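Local coordinates for protein poly-beta-hydroxybuterate polymerase (Cupriavidus necator, PDB 5T6O) that probably polymerises hydroxybutyryl units from coenzyme A thioesters into the storage polyester polyhydroxybutyrate, this chain being the catalytic alpha/beta hydrolase domain of the synthase, at residues L116-G121 / L145-L150; V17-Y22 / P381-K386; R105-Q110 / Y369-Y374. The protein carries 1 engineered substitution. All coordinates share one frame; numbering follows the deposited sequence.

Interaction 1 of 3, residues L116-G121 / L145-L150. Engineered in segment 116-121: Ala119 (natural residue Cys).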
loop_
_atom_site.group_PDB
_atom_site.type_symbol
_atom_site.label_atom_id
_atom_site.label_comp_id
_atom_site.label_asym_id
_atom_site.label_seq_id
_atom_site.Cartn_x
_atom_site.Cartn_y
_atom_site.Cartn_z
ATOM N N LEU A 116 -9.031 31.713 5.540
ATOM C CA LEU A 116 -9.263 30.296 5.319
ATOM C C LEU A 116 -8.946 29.983 3.863
ATOM O O LEU A 116 -9.245 30.778 2.965
ATOM C CB LEU A 116 -10.719 29.899 5.651
ATOM C CG LEU A 116 -11.240 28.499 5.287
ATOM C CD1 LEU A 116 -12.423 28.135 6.198
ATOM C CD2 LEU A 116 -11.665 28.376 3.811
ATOM N N GLY A 117 -8.327 28.833 3.639
ATOM C CA GLY A 117 -8.184 28.299 2.299
ATOM C C GLY A 117 -8.707 26.880 2.257
ATOM O O GLY A 117 -8.701 26.169 3.260
ATOM N N PHE A 118 -9.188 26.480 1.076
ATOM C CA PHE A 118 -9.651 25.113 0.834
ATOM C C PHE A 118 -8.960 24.585 -0.413
ATOM O O PHE A 118 -9.024 25.222 -1.468
ATOM C CB PHE A 118 -11.175 25.057 0.661
ATOM C CG PHE A 118 -11.689 23.689 0.255
ATOM C CD1 PHE A 118 -11.350 22.565 0.989
ATOM C CD2 PHE A 118 -12.520 23.533 -0.842
ATOM C CE1 PHE A 118 -11.822 21.314 0.640
ATOM C CE2 PHE A 118 -12.990 22.278 -1.205
ATOM C CZ PHE A 118 -12.643 21.167 -0.462
ATOM N N ALA A 119 -8.287 23.440 -0.291
ATOM C CA ALA A 119 -7.651 22.769 -1.446
ATOM C C ALA A 119 -6.639 23.739 -2.051
ATOM O O ALA A 119 -5.856 24.345 -1.304
ATOM C CB ALA A 119 -8.723 22.275 -2.398
ATOM N N VAL A 120 -6.618 23.939 -3.372
ATOM C CA VAL A 120 -5.600 24.832 -3.921
ATOM C C VAL A 120 -5.772 26.263 -3.405
ATOM O O VAL A 120 -4.798 27.021 -3.366
ATOM C CB VAL A 120 -5.587 24.790 -5.468
ATOM C CG1 VAL A 120 -6.818 25.470 -6.059
ATOM C CG2 VAL A 120 -4.306 25.440 -5.976
ATOM N N GLY A 121 -6.985 26.643 -2.969
ATOM C CA GLY A 121 -7.139 27.918 -2.278
ATOM C C GLY A 121 -6.241 28.031 -1.059
ATOM O O GLY A 121 -5.735 29.116 -0.749
ATOM N N LEU A 145 -6.433 26.039 7.151
ATOM C CA LEU A 145 -6.118 25.301 5.928
ATOM C C LEU A 145 -6.990 24.053 5.889
ATOM O O LEU A 145 -6.718 23.079 6.589
ATOM C CB LEU A 145 -4.635 24.940 5.896
ATOM C CG LEU A 145 -3.666 26.125 5.847
ATOM C CD1 LEU A 145 -2.214 25.612 5.789
ATOM C CD2 LEU A 145 -3.969 27.024 4.641
ATOM N N LEU A 146 -8.045 24.082 5.077
ATOM C CA LEU A 146 -8.892 22.915 4.889
ATOM C C LEU A 146 -8.379 22.120 3.693
ATOM O O LEU A 146 -8.339 22.644 2.572
ATOM C CB LEU A 146 -10.348 23.324 4.665
ATOM C CG LEU A 146 -10.985 24.206 5.742
ATOM C CD1 LEU A 146 -12.465 24.403 5.410
ATOM C CD2 LEU A 146 -10.836 23.597 7.137
ATOM N N THR A 147 -7.961 20.873 3.932
ATOM C CA THR A 147 -7.654 19.948 2.841
ATOM C C THR A 147 -6.653 20.566 1.863
ATOM O O THR A 147 -6.861 20.596 0.649
ATOM C CB THR A 147 -8.956 19.544 2.141
ATOM O OG1 THR A 147 -9.893 19.164 3.147
ATOM C CG2 THR A 147 -8.765 18.362 1.216
ATOM N N THR A 148 -5.546 21.063 2.404
ATOM C CA THR A 148 -4.586 21.855 1.636
ATOM C C THR A 148 -3.278 21.096 1.465
ATOM O O THR A 148 -2.732 20.570 2.437
ATOM C CB THR A 148 -4.326 23.185 2.344
ATOM O OG1 THR A 148 -5.535 23.949 2.360
ATOM C CG2 THR A 148 -3.191 23.975 1.668
ATOM N N LEU A 149 -2.765 21.054 0.239
ATOM C CA LEU A 149 -1.422 20.542 -0.002
ATOM C C LEU A 149 -0.427 21.692 0.077
ATOM O O LEU A 149 -0.571 22.696 -0.629
ATOM C CB LEU A 149 -1.336 19.858 -1.367
ATOM C CG LEU A 149 -2.102 18.540 -1.481
ATOM C CD1 LEU A 149 -2.146 18.069 -2.952
ATOM C CD2 LEU A 149 -1.463 17.482 -0.579
ATOM N N LEU A 150 0.557 21.559 0.963
ATOM C CA LEU A 150 1.765 22.369 0.935
ATOM C C LEU A 150 2.991 21.526 0.616
ATOM O O LEU A 150 3.826 21.912 -0.223
ATOM C CB LEU A 150 1.959 23.085 2.282
ATOM C CG LEU A 150 0.848 24.045 2.713
ATOM C CD1 LEU A 150 1.194 24.669 4.069
ATOM C CD2 LEU A 150 0.575 25.122 1.655
#

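Interaction 2 of 3, residues V17-Y22 / P381-K386. With SO4 (sulfate ion), chain C.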
loop_
_atom_site.group_PDB
_atom_site.type_symbol
_atom_site.label_atom_id
_atom_site.label_comp_id
_atom_site.label_asym_id
_atom_site.label_seq_id
_atom_site.Cartn_x
_atom_site.Cartn_y
_atom_site.Cartn_z
ATOM N N VAL A 17 -18.795 43.147 -3.274
ATOM C CA VAL A 17 -18.324 44.453 -2.816
ATOM C C VAL A 17 -17.071 44.915 -3.551
ATOM O O VAL A 17 -16.620 46.051 -3.335
ATOM C CB VAL A 17 -18.101 44.483 -1.286
ATOM C CG1 VAL A 17 -19.429 44.320 -0.538
ATOM C CG2 VAL A 17 -17.104 43.403 -0.822
ATOM N N PHE A 18 -16.506 44.087 -4.422
ATOM C CA PHE A 18 -15.300 44.443 -5.155
ATOM C C PHE A 18 -15.158 43.461 -6.305
ATOM O O PHE A 18 -15.521 42.289 -6.175
ATOM C CB PHE A 18 -14.048 44.392 -4.262
ATOM C CG PHE A 18 -12.759 44.564 -5.031
ATOM C CD1 PHE A 18 -12.328 45.825 -5.393
ATOM C CD2 PHE A 18 -11.993 43.460 -5.413
ATOM C CE1 PHE A 18 -11.153 45.994 -6.122
ATOM C CE2 PHE A 18 -10.804 43.626 -6.151
ATOM C CZ PHE A 18 -10.393 44.891 -6.496
ATOM N N GLU A 19 -14.595 43.929 -7.415
ATOM C CA GLU A 19 -14.295 42.998 -8.494
ATOM C C GLU A 19 -13.151 43.545 -9.328
ATOM O O GLU A 19 -13.020 44.762 -9.521
ATOM C CB GLU A 19 -15.532 42.730 -9.377
ATOM C CG GLU A 19 -15.984 43.914 -10.199
ATOM C CD GLU A 19 -17.369 43.715 -10.841
ATOM O OE1 GLU A 19 -18.139 42.852 -10.372
ATOM O OE2 GLU A 19 -17.693 44.442 -11.807
ATOM N N ASN A 20 -12.325 42.635 -9.834
ATOM C CA ASN A 20 -11.351 42.994 -10.861
ATOM C C ASN A 20 -11.337 41.863 -11.883
ATOM O O ASN A 20 -12.255 41.035 -11.937
ATOM C CB ASN A 20 -9.971 43.315 -10.246
ATOM C CG ASN A 20 -9.271 42.100 -9.630
ATOM O OD1 ASN A 20 -9.711 40.957 -9.758
ATOM N ND2 ASN A 20 -8.153 42.360 -8.951
ATOM N N GLU A 21 -10.294 41.816 -12.709
ATOM C CA GLU A 21 -10.272 40.829 -13.779
ATOM C C GLU A 21 -10.206 39.411 -13.239
ATOM O O GLU A 21 -10.641 38.476 -13.923
ATOM C CB GLU A 21 -9.095 41.091 -14.723
ATOM C CG GLU A 21 -9.251 42.353 -15.565
ATOM C CD GLU A 21 -10.530 42.350 -16.393
ATOM O OE1 GLU A 21 -10.828 41.311 -17.021
ATOM O OE2 GLU A 21 -11.241 43.381 -16.406
ATOM N N TYR A 22 -9.706 39.239 -12.020
ATOM C CA TYR A 22 -9.404 37.920 -11.485
ATOM C C TYR A 22 -10.486 37.366 -10.578
ATOM O O TYR A 22 -10.605 36.144 -10.462
ATOM C CB TYR A 22 -8.083 37.959 -10.705
ATOM C CG TYR A 22 -6.898 38.284 -11.574
ATOM C CD1 TYR A 22 -6.559 39.605 -11.866
ATOM C CD2 TYR A 22 -6.114 37.264 -12.123
ATOM C CE1 TYR A 22 -5.471 39.905 -12.675
ATOM C CE2 TYR A 22 -5.022 37.560 -12.943
ATOM C CZ TYR A 22 -4.709 38.873 -13.209
ATOM O OH TYR A 22 -3.622 39.157 -14.012
ATOM N N PRO A 381 -24.785 35.299 -5.583
ATOM C CA PRO A 381 -23.410 34.808 -5.686
ATOM C C PRO A 381 -22.533 35.560 -6.694
ATOM O O PRO A 381 -21.362 35.204 -6.831
ATOM C CB PRO A 381 -23.605 33.348 -6.123
ATOM C CG PRO A 381 -24.895 33.369 -6.900
ATOM C CD PRO A 381 -25.757 34.363 -6.181
ATOM N N GLY A 382 -23.072 36.582 -7.356
ATOM C CA GLY A 382 -22.307 37.326 -8.339
ATOM C C GLY A 382 -22.318 36.671 -9.711
ATOM O O GLY A 382 -22.630 35.493 -9.876
ATOM N N ARG A 383 -21.958 37.461 -10.723
ATOM C CA ARG A 383 -22.012 36.941 -12.086
ATOM C C ARG A 383 -20.772 36.133 -12.479
ATOM O O ARG A 383 -20.868 35.308 -13.401
ATOM C CB ARG A 383 -22.244 38.092 -13.083
ATOM C CG ARG A 383 -21.057 39.001 -13.312
ATOM C CD ARG A 383 -21.476 40.297 -14.035
ATOM N NE ARG A 383 -20.315 41.129 -14.347
ATOM C CZ ARG A 383 -19.727 41.957 -13.485
ATOM N NH1 ARG A 383 -20.196 42.097 -12.246
ATOM N NH2 ARG A 383 -18.664 42.656 -13.870
ATOM N N TYR A 384 -19.615 36.327 -11.823
ATOM C CA TYR A 384 -18.439 35.546 -12.227
ATOM C C TYR A 384 -18.691 34.052 -12.083
ATOM O O TYR A 384 -18.338 33.269 -12.974
ATOM C CB TYR A 384 -17.185 35.918 -11.424
ATOM C CG TYR A 384 -16.537 37.246 -11.775
ATOM C CD1 TYR A 384 -17.254 38.252 -12.430
ATOM C CD2 TYR A 384 -15.205 37.504 -11.425
ATOM C CE1 TYR A 384 -16.669 39.471 -12.733
ATOM C CE2 TYR A 384 -14.602 38.725 -11.733
ATOM C CZ TYR A 384 -15.350 39.704 -12.378
ATOM O OH TYR A 384 -14.779 40.916 -12.680
ATOM N N VAL A 385 -19.307 33.634 -10.973
ATOM C CA VAL A 385 -19.455 32.202 -10.719
ATOM C C VAL A 385 -20.419 31.555 -11.716
ATOM O O VAL A 385 -20.397 30.329 -11.887
ATOM C CB VAL A 385 -19.908 31.959 -9.263
ATOM C CG1 VAL A 385 -21.341 32.444 -9.068
ATOM C CG2 VAL A 385 -19.754 30.460 -8.878
ATOM N N LYS A 386 -21.254 32.352 -12.398
ATOM C CA LYS A 386 -22.196 31.805 -13.369
ATOM C C LYS A 386 -21.579 31.597 -14.746
ATOM O O LYS A 386 -22.220 30.987 -15.610
ATOM C CB LYS A 386 -23.420 32.727 -13.496
ATOM C CG LYS A 386 -24.170 32.892 -12.176
ATOM C CD LYS A 386 -25.314 33.921 -12.272
ATOM C CE LYS A 386 -25.959 34.095 -10.900
ATOM N NZ LYS A 386 -27.096 35.044 -10.899
HETATM S S SO4 C . -7.300 46.263 -9.221
HETATM O O1 SO4 C . -6.222 47.239 -9.132
HETATM O O2 SO4 C . -6.946 45.060 -8.455
HETATM O O3 SO4 C . -7.544 45.918 -10.614
HETATM O O4 SO4 C . -8.513 46.864 -8.676
#

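Interaction 3 of 3, residues R105-Q110 / Y369-Y374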
loop_
_atom_site.group_PDB
_atom_site.type_symbol
_atom_site.label_atom_id
_atom_site.label_comp_id
_atom_site.label_asym_id
_atom_site.label_seq_id
_atom_site.Cartn_x
_atom_site.Cartn_y
_atom_site.Cartn_z
ATOM N N ARG A 105 -9.586 43.467 4.551
ATOM C CA ARG A 105 -9.042 44.154 5.716
ATOM C C ARG A 105 -9.459 45.622 5.738
ATOM O O ARG A 105 -9.760 46.178 6.800
ATOM C CB ARG A 105 -7.518 44.022 5.712
ATOM C CG ARG A 105 -6.821 44.613 6.909
ATOM C CD ARG A 105 -5.334 44.293 6.864
ATOM N NE ARG A 105 -4.604 45.015 7.897
ATOM C CZ ARG A 105 -4.080 46.225 7.734
ATOM N NH1 ARG A 105 -3.434 46.810 8.735
ATOM N NH2 ARG A 105 -4.198 46.850 6.568
ATOM N N ASP A 106 -9.494 46.262 4.567
ATOM C CA ASP A 106 -9.905 47.661 4.501
ATOM C C ASP A 106 -11.361 47.826 4.911
ATOM O O ASP A 106 -11.700 48.708 5.709
ATOM C CB ASP A 106 -9.693 48.200 3.088
ATOM C CG ASP A 106 -9.934 49.694 2.996
ATOM O OD1 ASP A 106 -11.107 50.117 2.901
ATOM O OD2 ASP A 106 -8.938 50.446 3.016
ATOM N N ILE A 107 -12.244 46.995 4.356
ATOM C CA ILE A 107 -13.656 47.074 4.714
ATOM C C ILE A 107 -13.848 46.844 6.204
ATOM O O ILE A 107 -14.631 47.543 6.855
ATOM C CB ILE A 107 -14.473 46.066 3.887
ATOM C CG1 ILE A 107 -14.535 46.519 2.430
ATOM C CG2 ILE A 107 -15.855 45.881 4.501
ATOM C CD1 ILE A 107 -14.897 45.412 1.478
ATOM N N SER A 108 -13.149 45.853 6.765
ATOM C CA SER A 108 -13.330 45.527 8.179
ATOM C C SER A 108 -12.862 46.651 9.094
ATOM O O SER A 108 -13.347 46.762 10.227
ATOM C CB SER A 108 -12.582 44.239 8.532
ATOM O OG SER A 108 -11.187 44.476 8.679
ATOM N N GLY A 109 -11.923 47.481 8.644
ATOM C CA GLY A 109 -11.350 48.445 9.565
ATOM C C GLY A 109 -10.474 47.843 10.641
ATOM O O GLY A 109 -10.016 48.567 11.526
ATOM N N GLN A 110 -10.213 46.537 10.585
ATOM C CA GLN A 110 -9.416 45.844 11.584
ATOM C C GLN A 110 -7.958 45.771 11.161
ATOM O O GLN A 110 -7.638 45.741 9.972
ATOM C CB GLN A 110 -9.944 44.426 11.800
ATOM C CG GLN A 110 -11.262 44.383 12.518
ATOM C CD GLN A 110 -11.102 44.707 13.979
ATOM O OE1 GLN A 110 -10.346 44.045 14.695
ATOM N NE2 GLN A 110 -11.793 45.736 14.432
ATOM N N TYR A 369 -23.307 46.474 3.420
ATOM C CA TYR A 369 -22.144 45.827 2.838
ATOM C C TYR A 369 -21.031 46.843 2.601
ATOM O O TYR A 369 -21.282 48.016 2.313
ATOM C CB TYR A 369 -22.515 45.168 1.511
ATOM C CG TYR A 369 -23.578 44.091 1.599
ATOM C CD1 TYR A 369 -23.267 42.828 2.093
ATOM C CD2 TYR A 369 -24.876 44.321 1.145
ATOM C CE1 TYR A 369 -24.214 41.833 2.158
ATOM C CE2 TYR A 369 -25.842 43.321 1.205
ATOM C CZ TYR A 369 -25.499 42.077 1.717
ATOM O OH TYR A 369 -26.429 41.054 1.788
ATOM N N GLY A 370 -19.789 46.374 2.708
ATOM C CA GLY A 370 -18.639 47.155 2.289
ATOM C C GLY A 370 -18.416 48.393 3.145
ATOM O O GLY A 370 -18.659 48.402 4.349
ATOM N N ASN A 371 -17.908 49.443 2.504
ATOM C CA ASN A 371 -17.722 50.748 3.139
ATOM C C ASN A 371 -17.825 51.816 2.054
ATOM O O ASN A 371 -18.193 51.522 0.914
ATOM C CB ASN A 371 -16.391 50.804 3.908
ATOM C CG ASN A 371 -15.158 50.599 3.015
ATOM O OD1 ASN A 371 -15.247 50.581 1.792
ATOM N ND2 ASN A 371 -13.992 50.459 3.648
ATOM N N ALA A 372 -17.483 53.062 2.400
ATOM C CA ALA A 372 -17.579 54.143 1.420
ATOM C C ALA A 372 -16.776 53.822 0.168
ATOM O O ALA A 372 -17.242 54.058 -0.951
ATOM C CB ALA A 372 -17.105 55.467 2.021
ATOM N N ARG A 373 -15.577 53.261 0.339
ATOM C CA ARG A 373 -14.727 52.960 -0.812
ATOM C C ARG A 373 -15.288 51.806 -1.641
ATOM O O ARG A 373 -15.183 51.814 -2.874
ATOM C CB ARG A 373 -13.307 52.638 -0.339
ATOM C CG ARG A 373 -12.309 52.360 -1.468
ATOM N N TYR A 374 -15.885 50.804 -0.991
ATOM C CA TYR A 374 -16.301 49.564 -1.657
ATOM C C TYR A 374 -17.778 49.301 -1.367
ATOM O O TYR A 374 -18.096 48.557 -0.437
ATOM C CB TYR A 374 -15.447 48.388 -1.179
ATOM C CG TYR A 374 -13.961 48.531 -1.400
ATOM C CD1 TYR A 374 -13.410 48.331 -2.663
ATOM C CD2 TYR A 374 -13.102 48.844 -0.347
ATOM C CE1 TYR A 374 -12.053 48.448 -2.876
ATOM C CE2 TYR A 374 -11.733 48.964 -0.554
ATOM C CZ TYR A 374 -11.221 48.758 -1.824
ATOM O OH TYR A 374 -9.875 48.868 -2.067
HETATM O O HOH W 1 -14.615 50.410 6.678
#

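Interaction 1 of 3, residues L116-G121 / L145-L150
Two parallel strand ends lie side by side here, Gly117 opposite Leu145 and Phe118 opposite Leu146 with CA atoms 4.7 Å apart in the second pair. Leu146 holds on through both backbone groups: its N donates to Gly117 O at 2.8 Å, and its O accepts from Ala119 N at 3.0 Å, both bonds nearly straight. The same carbonyl oxygen takes a second bond, from Thr148 OG1 at 3.1 Å, which comes from above the carbonyl plane. On the sheet face that carries Leu146, Phe118 throws its ring away from its own backbone N (chi1 174°), so that CD1 lies 3.9 Å from Leu146 CB and CE1 lies 3.7 Å from Thr147 CB. Thr147 OG1 sits at the ring edge, in its plane, while the CB of Ala119 stands over the centre of one ring face. Leu116 and Leu146 extend the apolar patch by touching through their CD1 methyls.

Strand 113-118, helix 120-134 and strand 140-146 form a beta-alpha-beta unit, and the sharp turn at Ala119 is the nucleophile elbow of the alpha/beta hydrolase fold. Ala119, engineered in place of cysteine, has the positive phi and negative psi (59/-133°) of that elbow and is the N-cap of the helix; the natural cysteine is probably the acyl-carrying nucleophile. Gly117 and Gly121 suit their places, since a CB on Gly117 would run into Gly121 O and one on Gly121 into Phe118 O. Thr147 reaches across to Asp280 and His308, residues consistent with the rest of a catalytic triad.

Interaction 2 of 3, residues V17-Y22 / P381-K386
Tyr384 brings the edge of its ring up to the backbone carbonyl of Asn20, which lies near the ring plane. Its OH donates to Asn20 O at 2.6 Å, from a point above the carbonyl plane, and the neighbouring ring carbon CE2 stands 3.3 Å from that oxygen. The phenol also passes beside the root of Glu19, whose CB is 3.8 Å from Tyr384 OH.

Glu19 CG sits between backbone N and carbonyl carbon (chi1 68°), and beyond it the chain runs extended to meet Arg383, the two side chains crossing at about a right angle. The grip is end-on, one nitrogen to each oxygen: Arg383 NH1 to Glu19 OE1 and Arg383 NH2 to Glu19 OE2, both 2.9 Å. The two planes are 58° apart, and the bonds differ: OE1 is met on its syn side, near the carboxylate plane, whereas NH2 meets OE2 from above that plane, though OE2 lies in the guanidinium plane and this bond is the straighter (168°). Tyr384 CE1 lies over one face of the guanidinium, toward its rim.

Glu19 ends strand 14-19, and Asn20 turns the chain toward strand 23-28: its OD1 accepts from Tyr22 N at 2.8 Å, an Asx turn, which suits asparagine to this hairpin. On its other branch Asn20 ND2 donates to His95 O and to sulfate O2, the latter at 3.0 Å; the ion, probably from the crystallisation liquor, is also bound by Arg99.

Gln24 of strand 23-28 bridges the two sides, hydrogen-bonding both Glu19 OE1 and the backbone N of Tyr384, while Glu378 is a second acidic partner of Arg383 NH1. Set between two acids, the guanidinium probably offsets their repulsion and favours their charged forms.

Interaction 3 of 3, residues R105-Q110 / Y369-Y374
Asp106 turns its carboxylate opposite its own backbone N (chi1 -173°) toward Asn371, whose CG is tucked between backbone N and carbonyl carbon (chi1 61°), and the two polar ends thereby meet. Asn371 ND2 donates to Asp106 OD1 at 3.0 Å with an angle of 154°; the oxygen lies in the amide plane, while the donor approaches nearly along the C-O axis of the acid. Carboxylate and amide stand almost perpendicular. The same ND2 also gives to a water at 3.1 Å, and that water donates to Ile107 O, so the amide holds a side chain directly and, through the water, a backbone carbonyl of the helix's last turn.

Asn371 is equally busy on its other branch: OD1 accepts from Tyr374 N at 2.9 Å, the nitrogen nearly in line with the C=O though its N-H is bent from it, an Asx motif that folds the loop and fixes the rotation of the amide. Asparagine fits because it offers a donor and an acceptor at once. Gly370 just before it has positive phi, and a CB there would collide with Tyr374 O.

Next to the polar pair the loop rests on Ile107. Its CG1 lies 3.9 Å from Tyr374 CD2, and its CG2 is 3.8 Å from Gly370 O; a branched side chain can touch both. The Tyr374 ring shows its edge to Asp106, CE2 being 3.7 Å from OD1, and takes Arg373 CG over one face.

The contact thus joins the C-terminal end of helix 89-108 to the loop leading to strand 378-379. A helix C-terminus tends to disfavour an acid, so the amide N-H and the weakly positive ring edge facing Asp106 OD1 probably help to stabilise its charge.

Interactions 2 and 3 are neighbours on the surface, their centres about 17 Å apart, and they touch: Phe18 CD1 lies 3.6 Å from Tyr374 CE1, and Val17 CG2 lies 3.8 Å from Ile107 CD1. Both fasten parts of the C-terminal chain, on either side of the short edge strand 378-379, to earlier elements, strand 14-19 and helix 89-108. Interaction 1 lies apart in the core, about 12 Å from each at the nearest atoms and about 21 and 25 Å centre to centre. It holds the nucleophile elbow, whereas interaction 2 meets the same mixed sheet near its outer edge. In the sequence, interaction 1 is nested within the loop closed by interaction 3, itself within that of interaction 2.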